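Local coordinates for CBS domain-containing protein (Pyrococcus horikoshii, PDB 2YZI) that is of unknown function but, as a tandem pair of CBS domains, probably senses or binds a small ligand such as an adenine nucleotide, at residues R96-H101 / G116-S121; S40-N45 / H105-E110; E28-M33 / S57-R62; V20-S25 / N49-F54. One frame throughout, in Å; residues are numbered along the deposited sequence.

Interaction 1. Residues R96-H101 / G116-S121; sequences RKMAEH and GIFTLS
The last turns of helix 91-101 lie over the end of strand 113-119, where the chain turns into the helix that begins at Leu120; the nearest CA atoms, Met98 CA and Thr119 CA, are 9.5 Å apart. That gap is bridged from the helix side by one residue, Met98, present here as selenomethionine. With CG anti to the carbonyl carbon (chi1 -67°) and the chain extended from CA to SE (chi2 169°), it reaches from the helix to the strand before bending at chi3. There SE meets the rim of the Phe118 ring, 3.7 Å from Phe118 CD2. The approach is edge-on: SE sits 4.8 Å from the centroid of the Phe118 ring and 79° off the ring normal, a Met-aromatic contact made at the ring edge and not over the face. The bend then carries CE past the ring to Leu120, with Met98 CE 3.8 Å from Leu120 CD2. Leu120 is the first residue of its helix, and Thr119 is the N-cap, its OG1 accepting a weak bond from Ser121 N. On the outer side of helix 91-101, Arg96 NE reaches Glu100 OE2 at 3.0 Å, a salt bridge one turn long. Ile106 of the central strand touches both Met98 and Phe118, and Leu124 of the second subunit also packs on Met98, which puts the contact at the dimer interface. A helix laid on a small sheet through apolar side chains, with a second helix starting directly from the edge strand, is the core arrangement of a CBS domain.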
loop_
_atom_site.group_PDB
_atom_site.type_symbol
_atom_site.label_atom_id
_atom_site.label_comp_id
_atom_site.label_asym_id
_atom_site.label_seq_id
_atom_site.Cartn_x
_atom_site.Cartn_y
_atom_site.Cartn_z
ATOM N N ARG B 96 15.861 2.810 1.806
ATOM C CA ARG B 96 16.101 3.951 2.666
ATOM C C ARG B 96 15.453 5.211 2.070
ATOM O O ARG B 96 14.843 6.016 2.779
ATOM C CB ARG B 96 17.600 4.164 2.842
ATOM C CG ARG B 96 17.946 5.475 3.527
ATOM C CD ARG B 96 19.435 5.619 3.775
ATOM N NE ARG B 96 19.720 6.803 4.571
ATOM C CZ ARG B 96 20.922 7.117 5.044
ATOM N NH1 ARG B 96 21.959 6.332 4.801
ATOM N NH2 ARG B 96 21.080 8.214 5.765
ATOM N N LYS B 97 15.575 5.379 0.763
ATOM C CA LYS B 97 14.990 6.545 0.130
ATOM C C LYS B 97 13.461 6.539 0.246
ATOM O O LYS B 97 12.846 7.579 0.456
ATOM C CB LYS B 97 15.410 6.616 -1.342
ATOM C CG LYS B 97 15.038 7.923 -1.998
ATOM C CD LYS B 97 15.688 8.079 -3.349
ATOM C CE LYS B 97 15.443 9.476 -3.890
ATOM N NZ LYS B 97 16.121 9.648 -5.191
HETATM N N MSE B 98 12.847 5.372 0.099
HETATM C CA MSE B 98 11.392 5.272 0.190
HETATM C C MSE B 98 10.930 5.554 1.609
HETATM O O MSE B 98 9.831 6.066 1.820
HETATM C CB MSE B 98 10.910 3.874 -0.203
HETATM C CG MSE B 98 11.099 3.505 -1.651
HETATM SE SE MSE B 98 10.756 1.617 -1.860
HETATM C CE MSE B 98 8.803 1.677 -2.022
ATOM N N ALA B 99 11.772 5.199 2.577
ATOM C CA ALA B 99 11.446 5.409 3.983
ATOM C C ALA B 99 11.524 6.892 4.307
ATOM O O ALA B 99 10.616 7.452 4.916
ATOM C CB ALA B 99 12.402 4.618 4.873
ATOM N N GLU B 100 12.607 7.527 3.879
ATOM C CA GLU B 100 12.798 8.945 4.133
ATOM C C GLU B 100 11.697 9.782 3.478
ATOM O O GLU B 100 11.229 10.751 4.062
ATOM C CB GLU B 100 14.180 9.377 3.638
ATOM C CG GLU B 100 15.299 8.527 4.226
ATOM C CD GLU B 100 16.694 8.968 3.808
ATOM O OE1 GLU B 100 16.879 9.374 2.640
ATOM O OE2 GLU B 100 17.613 8.887 4.649
ATOM N N HIS B 101 11.270 9.390 2.280
ATOM C CA HIS B 101 10.220 10.101 1.547
ATOM C C HIS B 101 8.803 9.622 1.903
ATOM O O HIS B 101 7.808 10.224 1.494
ATOM C CB HIS B 101 10.454 9.951 0.040
ATOM C CG HIS B 101 11.613 10.749 -0.476
ATOM N ND1 HIS B 101 11.502 12.074 -0.838
ATOM C CD2 HIS B 101 12.912 10.419 -0.651
ATOM C CE1 HIS B 101 12.684 12.525 -1.215
ATOM N NE2 HIS B 101 13.557 11.541 -1.110
ATOM N N GLY B 116 10.631 1.459 -15.109
ATOM C CA GLY B 116 9.913 0.533 -14.268
ATOM C C GLY B 116 9.518 1.210 -12.979
ATOM O O GLY B 116 9.605 2.431 -12.858
ATOM N N ILE B 117 9.091 0.401 -12.015
ATOM C CA ILE B 117 8.675 0.897 -10.720
ATOM C C ILE B 117 8.919 -0.178 -9.673
ATOM O O ILE B 117 8.817 -1.370 -9.968
ATOM C CB ILE B 117 7.178 1.253 -10.733
ATOM C CG1 ILE B 117 6.790 1.943 -9.424
ATOM C CG2 ILE B 117 6.348 -0.007 -10.962
ATOM C CD1 ILE B 117 5.348 2.377 -9.382
ATOM N N PHE B 118 9.267 0.238 -8.460
ATOM C CA PHE B 118 9.478 -0.702 -7.372
ATOM C C PHE B 118 8.454 -0.370 -6.294
ATOM O O PHE B 118 8.347 0.777 -5.863
ATOM C CB PHE B 118 10.891 -0.589 -6.801
ATOM C CG PHE B 118 11.140 -1.507 -5.626
ATOM C CD1 PHE B 118 11.160 -2.888 -5.796
ATOM C CD2 PHE B 118 11.332 -0.987 -4.354
ATOM C CE1 PHE B 118 11.364 -3.751 -4.708
ATOM C CE2 PHE B 118 11.540 -1.843 -3.249
ATOM C CZ PHE B 118 11.556 -3.228 -3.432
ATOM N N THR B 119 7.700 -1.376 -5.867
ATOM C CA THR B 119 6.656 -1.171 -4.865
ATOM C C THR B 119 6.867 -2.040 -3.635
ATOM O O THR B 119 7.769 -2.871 -3.605
ATOM C CB THR B 119 5.256 -1.493 -5.459
ATOM O OG1 THR B 119 5.119 -2.910 -5.648
ATOM C CG2 THR B 119 5.085 -0.802 -6.796
ATOM N N LEU B 120 6.036 -1.845 -2.615
ATOM C CA LEU B 120 6.160 -2.647 -1.405
ATOM C C LEU B 120 5.768 -4.077 -1.729
ATOM O O LEU B 120 6.256 -5.016 -1.102
ATOM C CB LEU B 120 5.287 -2.092 -0.276
ATOM C CG LEU B 120 5.764 -0.754 0.304
ATOM C CD1 LEU B 120 5.146 -0.553 1.674
ATOM C CD2 LEU B 120 7.282 -0.737 0.417
ATOM N N SER B 121 4.893 -4.241 -2.719
ATOM C CA SER B 121 4.481 -5.580 -3.138
ATOM C C SER B 121 5.696 -6.291 -3.724
ATOM O O SER B 121 5.878 -7.492 -3.516
ATOM C CB SER B 121 3.368 -5.516 -4.186
ATOM O OG SER B 121 2.145 -5.104 -3.602
#

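Interaction 2. Residues S40-N45 / H105-E110; sequences SLVVIN and HILIEE
Strands 40-44 and 105-110 belong to different sheets and face each other across the middle of the chain, their backbones spreading from 7.3 Å between Ser40 CA and His105 CA to 9.3 Å between Val42 CA and Leu107 CA. At the close end Ser40 lies over the imidazole of His105. Its CB stands 4.0 Å from the centroid of the His105 ring and only 18° off the ring normal, a CH-pi contact over one face. Ser40 OG, placed between the backbone N and the carbonyl carbon (chi1 62°), heads for the rim, 3.5 Å from His105 CD2. Two residues further on, the contact becomes purely aliphatic: Val42 CG1 nestles against both methyls of Leu107, 4.0 Å from Leu107 CD2. Ile117 of the neighbouring strand touches both Ser40 and His105, and Phe53 and Thr55 of strand 50-55 pack on Ser40 and His105 respectively. The two sheets, one from each CBS domain, are thus joined here by packing alone: a CH-pi contact on an imidazole face at one end and a methyl contact at the other, with neither a salt bridge nor a hydrogen bond between the two strands.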
loop_
_atom_site.group_PDB
_atom_site.type_symbol
_atom_site.label_atom_id
_atom_site.label_comp_id
_atom_site.label_asym_id
_atom_site.label_seq_id
_atom_site.Cartn_x
_atom_site.Cartn_y
_atom_site.Cartn_z
ATOM N N SER B 40 -0.562 2.821 -7.670
ATOM C CA SER B 40 -0.267 4.109 -8.270
ATOM C C SER B 40 -0.416 4.107 -9.777
ATOM O O SER B 40 -0.572 3.065 -10.402
ATOM C CB SER B 40 1.161 4.550 -7.902
ATOM O OG SER B 40 2.132 3.641 -8.393
ATOM N N LEU B 41 -0.357 5.299 -10.346
ATOM C CA LEU B 41 -0.475 5.490 -11.777
ATOM C C LEU B 41 0.310 6.729 -12.187
ATOM O O LEU B 41 0.381 7.701 -11.437
ATOM C CB LEU B 41 -1.945 5.694 -12.164
ATOM C CG LEU B 41 -2.952 4.546 -12.017
ATOM C CD1 LEU B 41 -4.349 5.075 -12.288
ATOM C CD2 LEU B 41 -2.615 3.422 -12.996
ATOM N N VAL B 42 0.917 6.673 -13.368
ATOM C CA VAL B 42 1.618 7.823 -13.916
ATOM C C VAL B 42 0.608 8.389 -14.901
ATOM O O VAL B 42 -0.273 7.670 -15.367
ATOM C CB VAL B 42 2.887 7.428 -14.695
ATOM C CG1 VAL B 42 3.968 6.960 -13.734
ATOM C CG2 VAL B 42 2.555 6.335 -15.711
ATOM N N VAL B 43 0.726 9.670 -15.211
ATOM C CA VAL B 43 -0.173 10.322 -16.153
ATOM C C VAL B 43 0.646 10.744 -17.365
ATOM O O VAL B 43 1.682 11.394 -17.222
ATOM C CB VAL B 43 -0.822 11.562 -15.524
ATOM C CG1 VAL B 43 -1.842 12.173 -16.498
ATOM C CG2 VAL B 43 -1.474 11.179 -14.199
ATOM N N ILE B 44 0.180 10.376 -18.556
ATOM C CA ILE B 44 0.900 10.681 -19.789
ATOM C C ILE B 44 0.149 11.642 -20.707
ATOM O O ILE B 44 -1.053 11.491 -20.909
ATOM C CB ILE B 44 1.194 9.373 -20.557
ATOM C CG1 ILE B 44 2.170 8.514 -19.757
ATOM C CG2 ILE B 44 1.762 9.665 -21.917
ATOM C CD1 ILE B 44 1.582 7.942 -18.496
ATOM N N ASN B 45 0.850 12.632 -21.250
ATOM C CA ASN B 45 0.207 13.583 -22.164
ATOM C C ASN B 45 0.101 12.968 -23.568
ATOM O O ASN B 45 0.567 11.853 -23.795
ATOM C CB ASN B 45 0.982 14.907 -22.235
ATOM C CG ASN B 45 2.386 14.740 -22.783
ATOM O OD1 ASN B 45 2.628 13.922 -23.668
ATOM N ND2 ASN B 45 3.319 15.532 -22.267
ATOM N N HIS B 105 5.701 3.441 -3.416
ATOM C CA HIS B 105 6.045 3.167 -4.807
ATOM C C HIS B 105 7.122 4.153 -5.229
ATOM O O HIS B 105 7.059 5.326 -4.878
ATOM C CB HIS B 105 4.825 3.357 -5.725
ATOM C CG HIS B 105 3.506 3.203 -5.032
ATOM N ND1 HIS B 105 3.081 4.061 -4.038
ATOM C CD2 HIS B 105 2.516 2.292 -5.187
ATOM C CE1 HIS B 105 1.890 3.683 -3.612
ATOM N NE2 HIS B 105 1.524 2.612 -4.293
ATOM N N ILE B 106 8.109 3.681 -5.980
ATOM C CA ILE B 106 9.173 4.558 -6.460
ATOM C C ILE B 106 9.502 4.226 -7.914
ATOM O O ILE B 106 9.799 3.081 -8.252
ATOM C CB ILE B 106 10.447 4.440 -5.576
ATOM C CG1 ILE B 106 11.449 5.522 -5.972
ATOM C CG2 ILE B 106 11.057 3.048 -5.699
ATOM C CD1 ILE B 106 12.610 5.691 -5.005
ATOM N N LEU B 107 9.422 5.234 -8.781
ATOM C CA LEU B 107 9.702 5.040 -10.203
ATOM C C LEU B 107 11.183 4.764 -10.440
ATOM O O LEU B 107 12.044 5.342 -9.778
ATOM C CB LEU B 107 9.253 6.268 -11.008
ATOM C CG LEU B 107 7.735 6.474 -11.103
ATOM C CD1 LEU B 107 7.397 7.791 -11.764
ATOM C CD2 LEU B 107 7.138 5.330 -11.890
ATOM N N ILE B 108 11.479 3.863 -11.371
ATOM C CA ILE B 108 12.858 3.534 -11.675
ATOM C C ILE B 108 13.286 4.245 -12.950
ATOM O O ILE B 108 12.565 4.286 -13.948
ATOM C CB ILE B 108 13.062 2.016 -11.827
ATOM C CG1 ILE B 108 12.514 1.282 -10.587
ATOM C CG2 ILE B 108 14.545 1.712 -12.001
ATOM C CD1 ILE B 108 13.132 1.714 -9.259
ATOM N N GLU B 109 14.483 4.815 -12.897
ATOM C CA GLU B 109 15.026 5.571 -14.007
ATOM C C GLU B 109 16.325 5.003 -14.543
ATOM O O GLU B 109 17.114 4.412 -13.810
ATOM C CB GLU B 109 15.225 7.023 -13.553
ATOM C CG GLU B 109 16.120 7.883 -14.426
ATOM C CD GLU B 109 17.586 7.764 -14.058
ATOM O OE1 GLU B 109 17.881 7.531 -12.862
ATOM O OE2 GLU B 109 18.439 7.919 -14.961
ATOM N N GLU B 110 16.516 5.173 -15.844
ATOM C CA GLU B 110 17.726 4.753 -16.530
ATOM C C GLU B 110 17.980 5.764 -17.653
ATOM O O GLU B 110 17.154 5.943 -18.539
ATOM C CB GLU B 110 17.584 3.343 -17.112
ATOM C CG GLU B 110 18.819 2.911 -17.893
ATOM C CD GLU B 110 18.722 1.502 -18.439
ATOM O OE1 GLU B 110 17.672 1.153 -19.016
ATOM O OE2 GLU B 110 19.707 0.745 -18.304
#

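Interaction 3. Residues E28-M33 / S57-R62; sequences EASRLM and SDIIRR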
loop_
_atom_site.group_PDB
_atom_site.type_symbol
_atom_site.label_atom_id
_atom_site.label_comp_id
_atom_site.label_asym_id
_atom_site.label_seq_id
_atom_site.Cartn_x
_atom_site.Cartn_y
_atom_site.Cartn_z
ATOM N N GLU B 28 -12.554 6.410 -12.792
ATOM C CA GLU B 28 -12.055 5.444 -13.767
ATOM C C GLU B 28 -10.655 4.966 -13.391
ATOM O O GLU B 28 -10.361 3.773 -13.452
ATOM C CB GLU B 28 -12.044 6.068 -15.164
ATOM C CG GLU B 28 -11.300 5.261 -16.217
ATOM C CD GLU B 28 -11.556 3.764 -16.126
ATOM O OE1 GLU B 28 -12.691 3.360 -15.793
ATOM O OE2 GLU B 28 -10.622 2.983 -16.402
ATOM N N ALA B 29 -9.791 5.902 -13.013
ATOM C CA ALA B 29 -8.439 5.554 -12.604
ATOM C C ALA B 29 -8.512 4.574 -11.419
ATOM O O ALA B 29 -7.734 3.619 -11.335
ATOM C CB ALA B 29 -7.676 6.814 -12.209
ATOM N N SER B 30 -9.457 4.807 -10.510
ATOM C CA SER B 30 -9.628 3.926 -9.357
ATOM C C SER B 30 -9.974 2.501 -9.784
ATOM O O SER B 30 -9.445 1.537 -9.233
ATOM C CB SER B 30 -10.727 4.449 -8.424
ATOM O OG SER B 30 -10.296 5.586 -7.700
ATOM N N ARG B 31 -10.859 2.372 -10.768
ATOM C CA ARG B 31 -11.264 1.060 -11.243
ATOM C C ARG B 31 -10.099 0.354 -11.911
ATOM O O ARG B 31 -9.867 -0.837 -11.692
ATOM C CB ARG B 31 -12.420 1.173 -12.234
ATOM C CG ARG B 31 -12.934 -0.171 -12.724
ATOM C CD ARG B 31 -13.631 0.001 -14.041
ATOM N NE ARG B 31 -12.711 0.497 -15.062
ATOM C CZ ARG B 31 -11.780 -0.246 -15.647
ATOM N NH1 ARG B 31 -11.640 -1.525 -15.318
ATOM N NH2 ARG B 31 -10.990 0.293 -16.561
ATOM N N LEU B 32 -9.373 1.095 -12.736
ATOM C CA LEU B 32 -8.216 0.548 -13.428
ATOM C C LEU B 32 -7.188 0.021 -12.417
ATOM O O LEU B 32 -6.578 -1.032 -12.625
ATOM C CB LEU B 32 -7.591 1.629 -14.311
ATOM C CG LEU B 32 -6.396 1.269 -15.193
ATOM C CD1 LEU B 32 -6.748 0.140 -16.152
ATOM C CD2 LEU B 32 -5.974 2.517 -15.963
HETATM N N MSE B 33 -7.008 0.756 -11.319
HETATM C CA MSE B 33 -6.054 0.369 -10.282
HETATM C C MSE B 33 -6.473 -0.920 -9.586
HETATM O O MSE B 33 -5.641 -1.774 -9.285
HETATM C CB MSE B 33 -5.920 1.478 -9.233
HETATM C CG MSE B 33 -5.178 2.718 -9.696
HETATM SE SE MSE B 33 -5.446 4.142 -8.390
HETATM C CE MSE B 33 -3.663 4.206 -7.606
ATOM N N SER B 57 -3.473 6.799 -2.008
ATOM C CA SER B 57 -3.450 7.683 -0.866
ATOM C C SER B 57 -3.786 9.107 -1.295
ATOM O O SER B 57 -4.520 9.804 -0.593
ATOM C CB SER B 57 -2.076 7.641 -0.200
ATOM O OG SER B 57 -2.113 8.281 1.056
ATOM N N ASP B 58 -3.251 9.543 -2.437
ATOM C CA ASP B 58 -3.524 10.892 -2.929
ATOM C C ASP B 58 -5.019 11.029 -3.154
ATOM O O ASP B 58 -5.604 12.072 -2.874
ATOM C CB ASP B 58 -2.806 11.169 -4.255
ATOM C CG ASP B 58 -1.304 11.097 -4.136
ATOM O OD1 ASP B 58 -0.742 11.618 -3.147
ATOM O OD2 ASP B 58 -0.678 10.529 -5.047
ATOM N N ILE B 59 -5.623 9.966 -3.676
ATOM C CA ILE B 59 -7.054 9.940 -3.941
ATOM C C ILE B 59 -7.861 10.104 -2.654
ATOM O O ILE B 59 -8.885 10.779 -2.652
ATOM C CB ILE B 59 -7.451 8.627 -4.647
ATOM C CG1 ILE B 59 -6.915 8.649 -6.079
ATOM C CG2 ILE B 59 -8.961 8.441 -4.631
ATOM C CD1 ILE B 59 -6.969 7.323 -6.786
ATOM N N ILE B 60 -7.392 9.507 -1.560
ATOM C CA ILE B 60 -8.107 9.624 -0.291
ATOM C C ILE B 60 -7.973 11.042 0.274
ATOM O O ILE B 60 -8.960 11.664 0.654
ATOM C CB ILE B 60 -7.584 8.610 0.769
ATOM C CG1 ILE B 60 -7.862 7.168 0.335
ATOM C CG2 ILE B 60 -8.272 8.856 2.105
ATOM C CD1 ILE B 60 -9.330 6.795 0.352
ATOM N N ARG B 61 -6.745 11.552 0.303
ATOM C CA ARG B 61 -6.472 12.883 0.835
ATOM C C ARG B 61 -6.929 14.069 -0.026
ATOM O O ARG B 61 -7.346 15.099 0.506
ATOM C CB ARG B 61 -4.976 13.036 1.114
ATOM C CG ARG B 61 -4.588 14.432 1.594
ATOM C CD ARG B 61 -3.077 14.636 1.699
ATOM N NE ARG B 61 -2.403 14.480 0.414
ATOM C CZ ARG B 61 -2.088 13.310 -0.131
ATOM N NH1 ARG B 61 -2.381 12.177 0.496
ATOM N NH2 ARG B 61 -1.481 13.269 -1.307
ATOM N N ARG B 62 -6.850 13.935 -1.343
ATOM C CA ARG B 62 -7.227 15.040 -2.214
ATOM C C ARG B 62 -8.622 14.962 -2.817
ATOM O O ARG B 62 -9.049 15.878 -3.526
ATOM C CB ARG B 62 -6.174 15.206 -3.309
ATOM C CG ARG B 62 -4.817 15.560 -2.734
ATOM C CD ARG B 62 -3.739 15.684 -3.787
ATOM N NE ARG B 62 -2.457 16.027 -3.175
ATOM C CZ ARG B 62 -1.323 16.206 -3.846
ATOM N NH1 ARG B 62 -1.302 16.074 -5.165
ATOM N NH2 ARG B 62 -0.209 16.518 -3.196
#
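Ile59 and Met33 (a selenomethionine in this model) adopt the same first torsion, Ile59 CG1 and Met33 CG both anti to the carbonyl carbon (chi1 -71° and -72°); Ile59 extends to CD1, while Met33 extends only as far as SE and bends there. Ile59 CD1 is the single atom of its helix that makes the closest contacts. It lies 3.9 Å from Met33 SE, the two side chains sliding past each other in opposite directions, and equally far, 3.9 Å, from Ser30 OG. Ser30 presents that hydroxyl oxygen to a methyl group while hydrogen-bonding Val26 O of its own helix, so the polar atom is satisfied although buried. Both helices carry charged pairs away from the join: Arg31 grips Glu28 side-on, with Arg31 NE to Glu28 OE1 at 3.0 Å and nearly straight at 172°, and Arg31 NH2 to Glu28 OE2 at 2.7 Å, while Arg61 NH2 meets the anti lone pair of Asp58 OD1 at 2.6 Å. Beneath the join lies the sheet, with Phe54 of strand 50-55 against Ile59 and Leu41 of strand 40-44 against Met33. The second subunit adds Ile64 on Ser30 and Met34 on Ile60, so helices 26-35 and 56-64 pack on their own sheet and against the partner chain.

Interaction 4. Residues V20-S25 / N49-F54; sequences VKPSTS and NVVGFF
The Phe54 ring meets Val20, the last residue of strand 19-20, at its edge: Val20 CG2 lies near the ring plane, 4.2 Å from Phe54 CE2, and the two side chains cross at about a right angle. Phe54 CG sits between its backbone N and carbonyl carbon (chi1 72°), a setting that turns the ring toward Val20. Around the same ring are Leu41 of the central strand, Ala29 of helix 26-35 and Val74. The puckered Pro22 ring makes a second small contact further along, with Pro22 CG 4.2 Å from Val51 CG2. Val43 of the strand in between touches both Pro22 and Val51, so this pair reaches across the central strand's side chain. Pro22 is held by a type I turn from Lys21 to Thr24. In it, Lys21 O accepts two bonds from one residue, from Thr24 N at 3.1 Å and from Thr24 OG1 at 2.8 Å, both arriving from the same face of the carbonyl plane. Just after the turn, Ser25 is the N-cap of helix 26-35, its OG bonded to Glu28 N. On the strand side, Val51 and Gly52 both face Val43, forming a classic beta bulge. Strands 19-20 and 50-55 flank strand 40-44 as the two outer strands of a three-stranded mixed sheet, and the loop that leaves the first for helix 26-35 packs beside the third, consistent with the strand-helix-strand-strand-helix order of a CBS domain.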
loop_
_atom_site.group_PDB
_atom_site.type_symbol
_atom_site.label_atom_id
_atom_site.label_comp_id
_atom_site.label_asym_id
_atom_site.label_seq_id
_atom_site.Cartn_x
_atom_site.Cartn_y
_atom_site.Cartn_z
ATOM N N VAL B 20 -2.504 6.706 -17.349
ATOM C CA VAL B 20 -3.812 7.193 -17.749
ATOM C C VAL B 20 -3.584 8.586 -18.314
ATOM O O VAL B 20 -2.552 9.200 -18.052
ATOM C CB VAL B 20 -4.784 7.282 -16.547
ATOM C CG1 VAL B 20 -5.058 5.886 -15.992
ATOM C CG2 VAL B 20 -4.204 8.182 -15.461
ATOM N N LYS B 21 -4.528 9.080 -19.102
ATOM C CA LYS B 21 -4.385 10.415 -19.654
ATOM C C LYS B 21 -4.818 11.415 -18.582
ATOM O O LYS B 21 -5.470 11.042 -17.604
ATOM C CB LYS B 21 -5.239 10.566 -20.916
ATOM C CG LYS B 21 -4.764 9.710 -22.075
ATOM C CD LYS B 21 -5.516 10.041 -23.351
ATOM C CE LYS B 21 -4.978 9.248 -24.535
ATOM N NZ LYS B 21 -3.526 9.495 -24.755
ATOM N N PRO B 22 -4.450 12.692 -18.743
ATOM C CA PRO B 22 -4.802 13.740 -17.777
ATOM C C PRO B 22 -6.301 13.916 -17.590
ATOM O O PRO B 22 -6.757 14.274 -16.502
ATOM C CB PRO B 22 -4.158 14.994 -18.364
ATOM C CG PRO B 22 -3.009 14.447 -19.147
ATOM C CD PRO B 22 -3.591 13.233 -19.806
ATOM N N SER B 23 -7.062 13.667 -18.651
ATOM C CA SER B 23 -8.516 13.819 -18.607
ATOM C C SER B 23 -9.236 12.637 -17.942
ATOM O O SER B 23 -10.434 12.699 -17.695
ATOM C CB SER B 23 -9.067 14.029 -20.024
ATOM O OG SER B 23 -8.955 12.852 -20.801
ATOM N N THR B 24 -8.501 11.568 -17.657
ATOM C CA THR B 24 -9.069 10.384 -17.021
ATOM C C THR B 24 -9.663 10.772 -15.664
ATOM O O THR B 24 -9.017 11.463 -14.880
ATOM C CB THR B 24 -7.977 9.320 -16.806
ATOM O OG1 THR B 24 -7.351 9.021 -18.059
ATOM C CG2 THR B 24 -8.573 8.045 -16.212
ATOM N N SER B 25 -10.886 10.338 -15.380
ATOM C CA SER B 25 -11.499 10.684 -14.102
ATOM C C SER B 25 -10.976 9.814 -12.960
ATOM O O SER B 25 -10.560 8.666 -13.158
ATOM C CB SER B 25 -13.027 10.554 -14.168
ATOM O OG SER B 25 -13.445 9.215 -13.963
ATOM N N ASN B 49 4.524 11.459 -22.950
ATOM C CA ASN B 49 5.437 11.746 -21.854
ATOM C C ASN B 49 4.758 11.850 -20.505
ATOM O O ASN B 49 3.598 12.241 -20.414
ATOM C CB ASN B 49 6.211 13.030 -22.148
ATOM C CG ASN B 49 6.787 13.046 -23.550
ATOM O OD1 ASN B 49 7.327 12.049 -24.018
ATOM N ND2 ASN B 49 6.678 14.183 -24.226
ATOM N N VAL B 50 5.487 11.492 -19.453
ATOM C CA VAL B 50 4.929 11.561 -18.117
ATOM C C VAL B 50 4.773 13.007 -17.678
ATOM O O VAL B 50 5.736 13.783 -17.674
ATOM C CB VAL B 50 5.798 10.834 -17.083
ATOM C CG1 VAL B 50 5.137 10.932 -15.709
ATOM C CG2 VAL B 50 5.992 9.380 -17.486
ATOM N N VAL B 51 3.546 13.358 -17.321
ATOM C CA VAL B 51 3.225 14.697 -16.874
ATOM C C VAL B 51 2.811 14.674 -15.419
ATOM O O VAL B 51 2.708 15.715 -14.787
ATOM C CB VAL B 51 2.077 15.288 -17.700
ATOM C CG1 VAL B 51 2.563 15.616 -19.115
ATOM C CG2 VAL B 51 0.929 14.293 -17.760
ATOM N N GLY B 52 2.575 13.483 -14.885
ATOM C CA GLY B 52 2.164 13.392 -13.501
ATOM C C GLY B 52 2.267 12.014 -12.886
ATOM O O GLY B 52 2.670 11.058 -13.538
ATOM N N PHE B 53 1.867 11.921 -11.624
ATOM C CA PHE B 53 1.927 10.677 -10.873
ATOM C C PHE B 53 1.020 10.818 -9.655
ATOM O O PHE B 53 0.896 11.918 -9.092
ATOM C CB PHE B 53 3.364 10.448 -10.398
ATOM C CG PHE B 53 3.545 9.222 -9.554
ATOM C CD1 PHE B 53 3.739 7.974 -10.145
ATOM C CD2 PHE B 53 3.552 9.316 -8.159
ATOM C CE1 PHE B 53 3.943 6.844 -9.362
ATOM C CE2 PHE B 53 3.756 8.192 -7.370
ATOM C CZ PHE B 53 3.952 6.952 -7.974
ATOM N N PHE B 54 0.393 9.718 -9.246
ATOM C CA PHE B 54 -0.475 9.746 -8.074
ATOM C C PHE B 54 -0.779 8.350 -7.523
ATOM O O PHE B 54 -0.770 7.349 -8.244
ATOM C CB PHE B 54 -1.773 10.511 -8.383
ATOM C CG PHE B 54 -2.722 9.775 -9.289
ATOM C CD1 PHE B 54 -3.583 8.805 -8.777
ATOM C CD2 PHE B 54 -2.772 10.072 -10.655
ATOM C CE1 PHE B 54 -4.486 8.144 -9.614
ATOM C CE2 PHE B 54 -3.672 9.417 -11.501
ATOM C CZ PHE B 54 -4.531 8.451 -10.984
#

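Overall arrangement
Interactions 3 and 4 lie within the first CBS domain and interaction 1 within the second, while interaction 2 joins the two sheets. In each domain a helix precedes a strand hairpin and another helix follows it. Interaction 4 touches interaction 3 where Leu32 packs on Val20, their centres 12 Å apart, and interaction 2 shares sheet neighbours with interaction 4 (10 Å) and interaction 1 (12 Å). Interactions 1 and 4, about 20 Å between centres, lie on opposite sides of the chain's centre. Along the chain, interactions 3 and 4 close before interaction 1 opens, whereas interaction 2 interleaves with all three. Interactions 1 and 3 both reach the second subunit, so helices of both domains contribute to the dimer.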